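PDB 6GMM: adhesin LabA from Helicobacter pylori, which probably binds LacdiNAc-type sugars, attaching the bacterium to the gastric mucosa. Local coordinates for residues A[245-250]-A[311-316]; A[249-254]-A[304-309]; A[393-398]-A[433-438]; A[17-22]-A[417-422]; A[142-145]-A[151-154]. All coordinates share one frame; numbering follows the deposited sequence.

Contact 1. Residues A[245-250]-A[311-316]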
# COMPACT_ATOMS: atom_id res chain seq x y z
N ILE A 245 -4.41 -1.85 -12.30
CA ILE A 245 -5.29 -1.00 -11.50
C ILE A 245 -6.02 -1.80 -10.43
O ILE A 245 -6.16 -1.31 -9.31
CB ILE A 245 -6.25 -0.15 -12.40
CG1 ILE A 245 -5.42 0.79 -13.34
CG2 ILE A 245 -7.20 0.65 -11.50
CD1 ILE A 245 -6.28 1.59 -14.43
N GLN A 246 -6.45 -3.02 -10.77
CA GLN A 246 -7.13 -3.92 -9.81
C GLN A 246 -6.26 -4.20 -8.61
O GLN A 246 -6.75 -4.12 -7.48
CB GLN A 246 -7.54 -5.24 -10.48
CG GLN A 246 -8.70 -5.05 -11.48
CD GLN A 246 -10.07 -4.99 -10.84
OE1 GLN A 246 -10.95 -5.80 -11.18
NE2 GLN A 246 -10.33 -3.98 -9.97
N ASP A 247 -4.95 -4.47 -8.84
CA ASP A 247 -3.98 -4.75 -7.78
C ASP A 247 -3.71 -3.46 -6.96
O ASP A 247 -3.55 -3.52 -5.74
CB ASP A 247 -2.69 -5.25 -8.42
CG ASP A 247 -2.76 -6.66 -9.01
OD1 ASP A 247 -3.53 -7.50 -8.47
OD2 ASP A 247 -1.95 -6.96 -9.91
N MET A 248 -3.69 -2.28 -7.64
CA MET A 248 -3.51 -0.98 -7.00
C MET A 248 -4.63 -0.77 -5.96
O MET A 248 -4.38 -0.41 -4.82
CB MET A 248 -3.57 0.13 -8.04
CG MET A 248 -2.26 0.40 -8.73
SD MET A 248 -2.43 1.66 -10.01
CE MET A 248 -2.51 3.08 -9.01
N ILE A 249 -5.87 -1.07 -6.36
CA ILE A 249 -7.06 -0.96 -5.51
C ILE A 249 -6.95 -1.96 -4.32
O ILE A 249 -7.23 -1.58 -3.18
CB ILE A 249 -8.32 -1.23 -6.39
CG1 ILE A 249 -8.60 -0.04 -7.33
CG2 ILE A 249 -9.56 -1.62 -5.55
CD1 ILE A 249 -9.53 -0.38 -8.60
N LYS A 250 -6.56 -3.22 -4.63
CA LYS A 250 -6.45 -4.29 -3.65
C LYS A 250 -5.42 -3.93 -2.57
O LYS A 250 -5.74 -3.97 -1.37
CB LYS A 250 -6.20 -5.64 -4.35
CG LYS A 250 -5.59 -6.71 -3.44
CD LYS A 250 -5.55 -8.09 -4.10
CE LYS A 250 -4.91 -9.15 -3.21
NZ LYS A 250 -5.28 -10.53 -3.62
N PHE A 311 1.42 0.24 -10.46
CA PHE A 311 1.29 1.37 -11.36
C PHE A 311 2.38 1.38 -12.45
O PHE A 311 2.10 1.76 -13.59
CB PHE A 311 1.31 2.70 -10.58
CG PHE A 311 1.05 3.87 -11.50
CD1 PHE A 311 -0.24 4.17 -11.92
CD2 PHE A 311 2.10 4.61 -12.03
CE1 PHE A 311 -0.47 5.21 -12.82
CE2 PHE A 311 1.87 5.65 -12.92
CZ PHE A 311 0.59 5.95 -13.31
N GLU A 312 3.58 0.94 -12.14
CA GLU A 312 4.70 0.95 -13.07
C GLU A 312 4.64 -0.17 -14.10
O GLU A 312 5.47 -0.18 -15.02
CB GLU A 312 6.06 0.97 -12.34
CG GLU A 312 6.39 2.32 -11.74
CD GLU A 312 7.68 2.40 -10.95
OE1 GLU A 312 8.48 1.43 -10.99
OE2 GLU A 312 7.91 3.46 -10.32
N ARG A 313 3.62 -1.07 -14.01
CA ARG A 313 3.39 -2.09 -15.05
C ARG A 313 2.76 -1.41 -16.26
O ARG A 313 2.82 -1.95 -17.36
CB ARG A 313 2.46 -3.21 -14.57
CG ARG A 313 3.02 -4.04 -13.43
CD ARG A 313 1.92 -4.89 -12.83
NE ARG A 313 1.22 -5.64 -13.87
CZ ARG A 313 0.14 -6.38 -13.67
NH1 ARG A 313 -0.37 -6.50 -12.45
NH2 ARG A 313 -0.42 -7.04 -14.67
N ILE A 314 2.14 -0.23 -16.04
CA ILE A 314 1.50 0.59 -17.06
C ILE A 314 2.63 1.29 -17.86
O ILE A 314 3.48 1.94 -17.24
CB ILE A 314 0.50 1.62 -16.45
CG1 ILE A 314 -0.56 0.91 -15.54
CG2 ILE A 314 -0.12 2.53 -17.53
CD1 ILE A 314 -1.82 1.73 -15.13
N PRO A 315 2.65 1.18 -19.21
CA PRO A 315 3.75 1.81 -19.98
C PRO A 315 3.77 3.32 -19.84
O PRO A 315 2.73 3.97 -19.87
CB PRO A 315 3.50 1.37 -21.42
CG PRO A 315 2.17 0.81 -21.45
CD PRO A 315 1.75 0.42 -20.09
N ALA A 316 4.97 3.87 -19.67
CA ALA A 316 5.21 5.30 -19.52
C ALA A 316 4.53 6.19 -20.59
O ALA A 316 4.04 7.25 -20.23
CB ALA A 316 6.71 5.57 -19.47
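A Met-aromatic pair, an isoleucine pair and a salt bridge join M248, I245 and D247 of helix 239-264 to F311, I314 and R313, where helix 287-311 ends and turns toward helix 316-323. The contact is mostly buried, with the salt bridge toward the surface. M248 meets F311 at the ring edge. SD lies 3.8 Å from CD1 of F311 and 5.2 Å from the ring centroid. It sits in the plane of the ring, 90° off the normal. The M248 chain bends at its last torsion (chi3 76°), and this places CE beside the same F311 CD1, also at 3.8 Å. Three residues earlier in the helix, I245 CG1 meets I314 CD1 at 4.1 Å. The polar part is the salt bridge between D247 OD2 and R313 NH1, at 3.0 Å. OD2 comes to the edge of the guanidinium, near its plane, while the carboxylate plane is turned 42° from it. R313 NH2 also makes a weak hydrogen bond to S243 OG, a weaker second tie to the same helix. A type I turn from F311 to I314 closes with I314 N bonded to F311 O at 3.2 Å. It presents R313 and I314 to the same helix. Helix 57-76 adds L64 against both M248 and F311, and L72 against I245. Helix 188-205 brings I199 against I245, so helix 239-264 is packed by three helices here.

Contact 2. Residues A[249-254]-A[304-309]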
# COMPACT_ATOMS: atom_id res chain seq x y z
N ILE A 249 -5.87 -1.07 -6.36
CA ILE A 249 -7.06 -0.96 -5.51
C ILE A 249 -6.95 -1.96 -4.32
O ILE A 249 -7.23 -1.58 -3.18
CB ILE A 249 -8.32 -1.23 -6.39
CG1 ILE A 249 -8.60 -0.04 -7.33
CG2 ILE A 249 -9.56 -1.62 -5.55
CD1 ILE A 249 -9.53 -0.38 -8.60
N LYS A 250 -6.56 -3.22 -4.63
CA LYS A 250 -6.45 -4.29 -3.65
C LYS A 250 -5.42 -3.93 -2.57
O LYS A 250 -5.74 -3.97 -1.37
CB LYS A 250 -6.20 -5.64 -4.35
CG LYS A 250 -5.59 -6.71 -3.44
CD LYS A 250 -5.55 -8.09 -4.10
CE LYS A 250 -4.91 -9.15 -3.21
NZ LYS A 250 -5.28 -10.53 -3.62
N ASN A 251 -4.23 -3.49 -2.99
CA ASN A 251 -3.15 -3.07 -2.09
C ASN A 251 -3.50 -1.81 -1.28
O ASN A 251 -3.37 -1.84 -0.07
CB ASN A 251 -1.84 -2.92 -2.86
CG ASN A 251 -1.16 -4.25 -3.18
OD1 ASN A 251 -0.91 -5.07 -2.30
ND2 ASN A 251 -0.82 -4.49 -4.44
N ALA A 252 -4.00 -0.74 -1.91
CA ALA A 252 -4.41 0.47 -1.16
C ALA A 252 -5.56 0.16 -0.14
O ALA A 252 -5.65 0.83 0.88
CB ALA A 252 -4.88 1.56 -2.13
N ALA A 253 -6.44 -0.83 -0.45
CA ALA A 253 -7.55 -1.22 0.44
C ALA A 253 -6.97 -1.91 1.67
O ALA A 253 -7.45 -1.66 2.78
CB ALA A 253 -8.52 -2.15 -0.28
N ILE A 254 -5.90 -2.71 1.47
CA ILE A 254 -5.20 -3.37 2.59
C ILE A 254 -4.62 -2.27 3.52
O ILE A 254 -4.85 -2.33 4.73
CB ILE A 254 -4.16 -4.44 2.12
CG1 ILE A 254 -4.88 -5.61 1.39
CG2 ILE A 254 -3.34 -4.98 3.33
CD1 ILE A 254 -3.89 -6.86 0.83
N ALA A 304 1.70 0.72 0.28
CA ALA A 304 1.91 1.98 -0.49
C ALA A 304 2.99 1.75 -1.56
O ALA A 304 2.80 2.10 -2.71
CB ALA A 304 2.32 3.11 0.44
N GLN A 305 4.10 1.14 -1.20
CA GLN A 305 5.15 0.80 -2.18
C GLN A 305 4.62 -0.18 -3.26
O GLN A 305 4.95 0.00 -4.44
CB GLN A 305 6.40 0.23 -1.45
CG GLN A 305 7.59 -0.09 -2.38
CD GLN A 305 8.08 1.06 -3.25
OE1 GLN A 305 7.97 2.25 -2.92
NE2 GLN A 305 8.73 0.70 -4.35
N ALA A 306 3.78 -1.18 -2.88
CA ALA A 306 3.25 -2.16 -3.85
C ALA A 306 2.36 -1.49 -4.88
O ALA A 306 2.30 -1.91 -6.05
CB ALA A 306 2.51 -3.27 -3.15
N VAL A 307 1.66 -0.42 -4.45
CA VAL A 307 0.80 0.37 -5.32
C VAL A 307 1.70 1.01 -6.40
O VAL A 307 1.30 1.01 -7.56
CB VAL A 307 -0.04 1.42 -4.55
CG1 VAL A 307 -0.69 2.44 -5.51
CG2 VAL A 307 -1.09 0.74 -3.65
N VAL A 308 2.92 1.51 -6.01
CA VAL A 308 3.89 2.13 -6.94
C VAL A 308 4.27 1.09 -7.99
O VAL A 308 4.16 1.35 -9.19
CB VAL A 308 5.16 2.71 -6.27
CG1 VAL A 308 6.12 3.30 -7.31
CG2 VAL A 308 4.83 3.74 -5.21
N LYS A 309 4.64 -0.09 -7.52
CA LYS A 309 5.09 -1.21 -8.32
C LYS A 309 4.03 -1.71 -9.28
O LYS A 309 4.39 -2.04 -10.41
CB LYS A 309 5.64 -2.33 -7.43
CG LYS A 309 6.89 -1.89 -6.62
CD LYS A 309 7.98 -1.15 -7.42
CE LYS A 309 8.85 -2.03 -8.29
NZ LYS A 309 9.95 -1.24 -8.93
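Two antiparallel helices of the long helical body, 239-264 and 287-311, meet here through N251, A252, A306 and V307. Their short segments run at 170° to each other. The axes approach to 8.5 Å, a close spacing that fits the small side chains between them. V307 CG2 makes several of the touches. It rests 3.7 Å from the backbone N of A252 and 3.8 Å from CB of N251. Its other methyl, CG1, stands anti to the backbone N (chi1 168°), which leaves CG2 on the side of helix 239-264. A252 CB lies 4.2 Å from the same CG2. Beside this, the amide of N251 lies against the methyl of A306, with ND2 and CB 3.8 Å apart. The amide makes its polar bonds to residues flanking segment 304-309. N251 OD1 accepts from R303 NH2, and N251 ND2 donates to OD2 of D310. Those partners stand on helix 287-311, one before and one after A306 in the chain. Both ends of a buried amide are thus bonded to one helix. The chemistry is therefore mixed: small apolar groups fill the close spacing, and the bonds at OD1 and ND2 are consistent with one orientation of the amide.

Contact 3. Residues A[393-398]-A[433-438]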
# COMPACT_ATOMS: atom_id res chain seq x y z
N GLN A 393 14.98 -16.54 27.66
CA GLN A 393 15.28 -17.98 27.72
C GLN A 393 15.91 -18.40 26.38
O GLN A 393 16.84 -19.19 26.36
CB GLN A 393 13.98 -18.78 27.93
CG GLN A 393 14.20 -20.27 28.13
CD GLN A 393 12.91 -21.00 28.39
OE1 GLN A 393 12.32 -21.61 27.49
NE2 GLN A 393 12.47 -20.99 29.64
N LYS A 394 15.40 -17.86 25.26
CA LYS A 394 15.90 -18.14 23.91
C LYS A 394 17.38 -17.70 23.74
O LYS A 394 18.16 -18.42 23.11
CB LYS A 394 14.99 -17.54 22.83
N LEU A 395 17.77 -16.56 24.38
CA LEU A 395 19.14 -16.01 24.36
C LEU A 395 20.11 -17.00 25.00
O LEU A 395 21.24 -17.17 24.51
CB LEU A 395 19.17 -14.65 25.10
CG LEU A 395 20.49 -13.84 25.07
CD1 LEU A 395 20.96 -13.57 23.63
CD2 LEU A 395 20.31 -12.52 25.80
N GLY A 396 19.66 -17.64 26.08
CA GLY A 396 20.42 -18.65 26.81
C GLY A 396 20.60 -19.91 25.99
O GLY A 396 21.70 -20.47 25.97
N GLU A 397 19.54 -20.36 25.32
CA GLU A 397 19.51 -21.54 24.45
C GLU A 397 20.51 -21.36 23.32
O GLU A 397 21.26 -22.28 23.00
CB GLU A 397 18.11 -21.74 23.85
CG GLU A 397 17.10 -22.29 24.85
CD GLU A 397 15.67 -22.40 24.36
OE1 GLU A 397 15.45 -22.50 23.13
OE2 GLU A 397 14.76 -22.44 25.23
N HIS A 398 20.49 -20.15 22.70
CA HIS A 398 21.39 -19.73 21.64
C HIS A 398 22.83 -19.79 22.13
O HIS A 398 23.66 -20.32 21.41
CB HIS A 398 21.02 -18.34 21.14
CG HIS A 398 19.95 -18.36 20.11
ND1 HIS A 398 18.71 -18.92 20.36
CD2 HIS A 398 19.97 -17.91 18.84
CE1 HIS A 398 18.02 -18.79 19.25
NE2 HIS A 398 18.73 -18.19 18.30
N ASP A 433 21.73 -12.98 34.14
CA ASP A 433 22.82 -13.30 33.22
C ASP A 433 22.93 -12.27 32.12
O ASP A 433 21.95 -11.97 31.43
CB ASP A 433 22.70 -14.73 32.67
CG ASP A 433 23.05 -15.79 33.70
OD1 ASP A 433 22.16 -16.16 34.50
OD2 ASP A 433 24.23 -16.23 33.73
N ASN A 434 24.12 -11.69 32.02
CA ASN A 434 24.46 -10.68 31.04
C ASN A 434 25.25 -11.37 29.95
O ASN A 434 26.30 -11.95 30.21
CB ASN A 434 25.26 -9.56 31.69
CG ASN A 434 24.43 -8.35 32.04
OD1 ASN A 434 23.28 -8.45 32.49
ND2 ASN A 434 25.02 -7.17 31.85
N TYR A 435 24.69 -11.38 28.73
CA TYR A 435 25.32 -12.06 27.61
C TYR A 435 26.10 -11.07 26.77
O TYR A 435 25.77 -9.88 26.73
CB TYR A 435 24.29 -12.84 26.80
CG TYR A 435 23.69 -14.01 27.55
CD1 TYR A 435 24.26 -15.27 27.47
CD2 TYR A 435 22.52 -13.86 28.29
CE1 TYR A 435 23.70 -16.36 28.14
CE2 TYR A 435 21.95 -14.94 28.97
CZ TYR A 435 22.55 -16.19 28.89
OH TYR A 435 22.02 -17.25 29.58
N TYR A 436 27.18 -11.56 26.17
CA TYR A 436 28.08 -10.74 25.38
C TYR A 436 28.48 -11.47 24.12
O TYR A 436 28.34 -12.69 24.04
CB TYR A 436 29.33 -10.37 26.22
CG TYR A 436 29.00 -9.60 27.49
CD1 TYR A 436 28.93 -8.21 27.49
CD2 TYR A 436 28.75 -10.27 28.69
CE1 TYR A 436 28.60 -7.50 28.65
CE2 TYR A 436 28.41 -9.57 29.85
CZ TYR A 436 28.33 -8.18 29.82
OH TYR A 436 28.00 -7.49 30.96
N ILE A 437 28.97 -10.72 23.14
CA ILE A 437 29.46 -11.23 21.88
C ILE A 437 30.67 -10.41 21.43
O ILE A 437 30.64 -9.18 21.50
CB ILE A 437 28.33 -11.40 20.80
CG1 ILE A 437 28.88 -12.06 19.51
CG2 ILE A 437 27.55 -10.09 20.49
CD1 ILE A 437 27.84 -12.67 18.59
N ASP A 438 31.74 -11.09 21.00
CA ASP A 438 32.95 -10.46 20.50
C ASP A 438 32.73 -10.22 19.02
O ASP A 438 32.65 -11.18 18.24
CB ASP A 438 34.17 -11.36 20.73
CG ASP A 438 35.49 -10.66 20.45
OD1 ASP A 438 35.74 -10.32 19.27
OD2 ASP A 438 36.26 -10.49 21.40
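Y435 and L395 reach each other from a strand and a helix, through first torsions of different kinds. In Y435, CG stands anti to the carbonyl carbon (chi1 -67°), and the ring extends from strand 433-437 toward helix 388-408. In L395, CG is anti to the backbone N (chi1 -174°), and the branched end comes over the ring. The two side chains slide past each other in opposite directions. L395 CG lies 4.3 Å from the ring centroid and 30° off the normal, an off-centre CH-pi contact. Its CD2 methyl comes to 3.6 Å from Y435 CD2, on the side of the ring near its root. The far end of the ring meets the backbone instead. Y435 OH is 3.5 Å from CA of G396, which carries no CB; one would stand tight against the hydroxyl. The carbonyl oxygen of L395 lies over one face of the ring. The contact is thus built by packing, and its two main residues are buried. Strand 433-437 pairs in antiparallel fashion with strand 419-423, where K421 touches Y435. Helix 4-28 completes the surroundings, with Y19 against Y435 and N23 against L395.

Contact 4. Residues A[17-22]-A[417-422]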
# COMPACT_ATOMS: atom_id res chain seq x y z
N THR A 17 24.41 -14.34 14.47
CA THR A 17 23.50 -13.29 13.99
C THR A 17 22.24 -13.28 14.86
O THR A 17 21.89 -12.24 15.44
CB THR A 17 23.24 -13.53 12.51
OG1 THR A 17 24.46 -13.27 11.83
CG2 THR A 17 22.11 -12.63 11.92
N ASN A 18 21.62 -14.45 15.04
CA ASN A 18 20.41 -14.59 15.86
C ASN A 18 20.68 -14.21 17.31
O ASN A 18 19.86 -13.52 17.92
CB ASN A 18 19.83 -16.01 15.75
CG ASN A 18 19.11 -16.29 14.44
OD1 ASN A 18 18.92 -15.41 13.60
ND2 ASN A 18 18.70 -17.53 14.24
N TYR A 19 21.84 -14.62 17.85
CA TYR A 19 22.26 -14.33 19.21
C TYR A 19 22.45 -12.81 19.38
O TYR A 19 21.86 -12.22 20.28
CB TYR A 19 23.60 -15.07 19.49
CG TYR A 19 24.23 -14.83 20.85
CD1 TYR A 19 25.22 -13.86 21.01
CD2 TYR A 19 23.94 -15.64 21.93
CE1 TYR A 19 25.82 -13.64 22.26
CE2 TYR A 19 24.53 -15.44 23.18
CZ TYR A 19 25.49 -14.44 23.33
OH TYR A 19 26.13 -14.25 24.54
N SER A 20 23.27 -12.20 18.51
CA SER A 20 23.63 -10.78 18.53
C SER A 20 22.41 -9.86 18.55
O SER A 20 22.38 -8.92 19.35
CB SER A 20 24.51 -10.45 17.33
OG SER A 20 24.80 -9.06 17.31
N VAL A 21 21.42 -10.15 17.66
CA VAL A 21 20.17 -9.43 17.47
C VAL A 21 19.25 -9.59 18.69
O VAL A 21 18.72 -8.58 19.19
CB VAL A 21 19.50 -9.89 16.14
CG1 VAL A 21 17.99 -9.61 16.10
CG2 VAL A 21 20.20 -9.28 14.93
N LEU A 22 19.08 -10.83 19.19
CA LEU A 22 18.26 -11.10 20.36
C LEU A 22 18.89 -10.44 21.60
O LEU A 22 18.18 -9.94 22.47
CB LEU A 22 18.09 -12.62 20.52
CG LEU A 22 17.18 -13.15 21.62
CD1 LEU A 22 15.82 -12.50 21.58
CD2 LEU A 22 17.02 -14.64 21.48
N ASN A 417 35.70 -17.74 22.96
CA ASN A 417 35.38 -16.42 23.50
C ASN A 417 34.49 -15.53 22.59
O ASN A 417 34.22 -14.38 22.97
CB ASN A 417 36.66 -15.69 23.89
CG ASN A 417 37.37 -16.31 25.08
OD1 ASN A 417 36.74 -16.75 26.07
ND2 ASN A 417 38.71 -16.32 25.00
N VAL A 418 33.98 -16.07 21.45
CA VAL A 418 33.06 -15.35 20.52
C VAL A 418 31.80 -14.86 21.27
O VAL A 418 31.21 -13.84 20.93
CB VAL A 418 32.71 -16.16 19.23
CG1 VAL A 418 31.80 -17.35 19.52
CG2 VAL A 418 32.10 -15.25 18.17
N VAL A 419 31.41 -15.63 22.29
CA VAL A 419 30.31 -15.37 23.20
C VAL A 419 30.84 -15.58 24.61
O VAL A 419 31.81 -16.34 24.82
CB VAL A 419 29.03 -16.20 22.92
CG1 VAL A 419 28.47 -15.91 21.54
CG2 VAL A 419 29.27 -17.70 23.10
N SER A 420 30.24 -14.88 25.55
CA SER A 420 30.55 -15.00 26.97
C SER A 420 29.32 -14.56 27.75
O SER A 420 28.47 -13.82 27.22
CB SER A 420 31.79 -14.19 27.36
OG SER A 420 31.67 -12.80 27.13
N LYS A 421 29.20 -15.07 28.97
CA LYS A 421 28.14 -14.70 29.90
C LYS A 421 28.76 -14.33 31.25
O LYS A 421 29.78 -14.89 31.67
CB LYS A 421 26.99 -15.73 29.98
CG LYS A 421 27.39 -17.14 30.37
CD LYS A 421 26.15 -18.04 30.32
CE LYS A 421 25.84 -18.72 31.63
NZ LYS A 421 24.59 -19.51 31.55
N LYS A 422 28.20 -13.29 31.87
CA LYS A 422 28.65 -12.75 33.15
C LYS A 422 27.41 -12.75 34.05
O LYS A 422 26.35 -12.30 33.62
CB LYS A 422 29.15 -11.31 32.93
CG LYS A 422 30.34 -10.88 33.77
CD LYS A 422 31.49 -10.32 32.89
CE LYS A 422 31.34 -8.87 32.50
NZ LYS A 422 32.24 -8.51 31.36
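V419 lays one methyl over the face of the Y19 ring, and this joins helix 4-28 to strand 419-423. CG1 of V419 stands 3.5 Å above the ring plane, offset toward the rim. It is 3.9 Å from the centroid and 23° off the ring normal, a CH-pi contact over the face. The nearest ring atom is CE1 of Y19, 3.6 Å from CG1. The valine therefore sits over the side of the ring that carries CE1 and CZ, rather than over its middle. V419 CB lies further out, 3.9 Å from the hydroxyl oxygen OH of Y19. The two side chains cross obliquely.

Torsions explain how they meet. Y19 has CG anti to the backbone N (chi1 177°), and its ring reaches from the helix to the strand. In V419, CG1 is anti to the carbonyl carbon (chi1 -61°) and takes the place over the ring.

The Y19 hydroxyl passes close to the carbonyl O of S420, at 3.6 Å, without a hydrogen bond between them. Its hydrogen bond is made to the carbonyl O of Y436, on strand 433-437. That strand is the partner of strand 419-423, so the ring spans toward both strands: it packs on V419 of one and bonds to the backbone of the other. Y435 and I437 also touch Y19, and L16 of the same helix touches V419. The arrangement is that of a two-stranded antiparallel hairpin packed on a helix, with Y19 reaching from the helix to both strands of the hairpin.

Contact 5. Residues A[142-145]-A[151-154]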
# COMPACT_ATOMS: atom_id res chain seq x y z
N GLN A 142 -15.64 11.58 -8.31
CA GLN A 142 -15.51 12.97 -8.71
C GLN A 142 -16.04 13.93 -7.65
O GLN A 142 -15.34 14.89 -7.33
CB GLN A 142 -16.14 13.23 -10.09
CG GLN A 142 -15.20 12.79 -11.22
CD GLN A 142 -13.98 13.68 -11.43
OE1 GLN A 142 -13.65 14.60 -10.67
NE2 GLN A 142 -13.27 13.43 -12.49
N LYS A 143 -17.24 13.66 -7.04
CA LYS A 143 -17.78 14.53 -5.97
C LYS A 143 -16.95 14.44 -4.70
O LYS A 143 -16.82 15.44 -3.99
CB LYS A 143 -19.28 14.27 -5.68
CG LYS A 143 -20.21 14.41 -6.90
CD LYS A 143 -20.46 15.85 -7.36
CE LYS A 143 -21.33 15.94 -8.60
NZ LYS A 143 -20.66 15.41 -9.82
N ALA A 144 -16.36 13.27 -4.41
CA ALA A 144 -15.53 13.14 -3.20
C ALA A 144 -14.27 13.99 -3.26
O ALA A 144 -13.81 14.47 -2.22
CB ALA A 144 -15.17 11.70 -2.98
N PHE A 145 -13.69 14.16 -4.47
CA PHE A 145 -12.48 14.97 -4.65
C PHE A 145 -12.82 16.44 -4.57
O PHE A 145 -11.98 17.23 -4.19
CB PHE A 145 -11.83 14.67 -6.01
CG PHE A 145 -10.79 13.58 -6.01
CD1 PHE A 145 -11.16 12.24 -6.06
CD2 PHE A 145 -9.43 13.89 -6.04
CE1 PHE A 145 -10.20 11.23 -6.12
CE2 PHE A 145 -8.48 12.88 -6.14
CZ PHE A 145 -8.86 11.56 -6.15
N ASP A 151 -10.67 17.37 -1.37
CA ASP A 151 -11.72 17.17 -0.37
C ASP A 151 -11.70 15.84 0.39
O ASP A 151 -12.34 15.76 1.45
CB ASP A 151 -13.10 17.39 -1.01
CG ASP A 151 -13.46 18.84 -1.32
OD1 ASP A 151 -12.64 19.75 -1.01
OD2 ASP A 151 -14.57 19.08 -1.85
N ILE A 152 -10.98 14.80 -0.12
CA ILE A 152 -10.96 13.51 0.58
C ILE A 152 -10.27 13.64 1.95
O ILE A 152 -9.10 14.01 2.00
CB ILE A 152 -10.37 12.33 -0.26
CG1 ILE A 152 -11.05 12.22 -1.65
CG2 ILE A 152 -10.46 10.99 0.52
CD1 ILE A 152 -10.27 11.39 -2.58
N PRO A 153 -10.98 13.34 3.06
CA PRO A 153 -10.35 13.46 4.38
C PRO A 153 -9.24 12.44 4.61
O PRO A 153 -9.25 11.36 4.00
CB PRO A 153 -11.50 13.18 5.37
CG PRO A 153 -12.78 13.26 4.55
CD PRO A 153 -12.38 12.87 3.17
N ALA A 154 -8.33 12.78 5.57
CA ALA A 154 -7.23 11.95 6.07
C ALA A 154 -7.81 10.63 6.60
O ALA A 154 -8.94 10.62 7.12
CB ALA A 154 -6.51 12.68 7.17
O HOH W 1 -16.67 16.72 -1.55
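F145 and I152 close a short helix-to-loop connection, in which the chain leaves the C-terminal end of helix 128-145 and folds back beside its last turn. One direct backbone hydrogen bond spans the two segments. D151 N donates to the carbonyl O of F145 at 3.1 Å, with a nearly straight N-H...O angle of 165°. The donor lies well above the carbonyl plane. A water adds a bridge, donating to K143 O at 2.8 Å and to D151 OD2 at 3.2 Å. The carboxylate of D151 is thereby tied to the last turn of the helix. Outside the two segments, A144 O accepts a hydrogen bond from ND2 of N186, and the carbonyl O of I152 accepts from Y59 OH and K53 NZ.

Apolar packing does the rest. A144 CB is 4.4 Å from I152 CG1. L191 of helix 188-205 touches A144 and I152, and L66 of helix 57-76 touches F145 and I152. The I152 side chain has CG1 anti to the carbonyl carbon (chi1 -52°) and ends over one face of the F145 ring. There CD1 of I152 makes a CH-pi contact, 3.7 Å from the ring centroid and 19° off the normal.

The five contacts fall into two groups on an elongated chain. Contacts 1 and 2 follow each other along helix 239-264, with centres 9 Å apart. They share I249 and K250, and M248 O lies 3.7 Å from V307 CG2. Contact 5 belongs to the same body, about 21 Å from contact 1 and 19 Å from contact 2 between centres. Contacts 3 and 4 form the second group, with centres 5 Å apart on neighbouring strands of one sheet. D438 N and V418 O, 2.8 Å apart, probably form a hydrogen bond between them. The centres of contacts 3 and 4 each lie about 53 Å from that of contact 5, across the chain's centre. Contact 4 joins distant parts of the sequence, and contacts 1, 2 and 5 are nested within its loop.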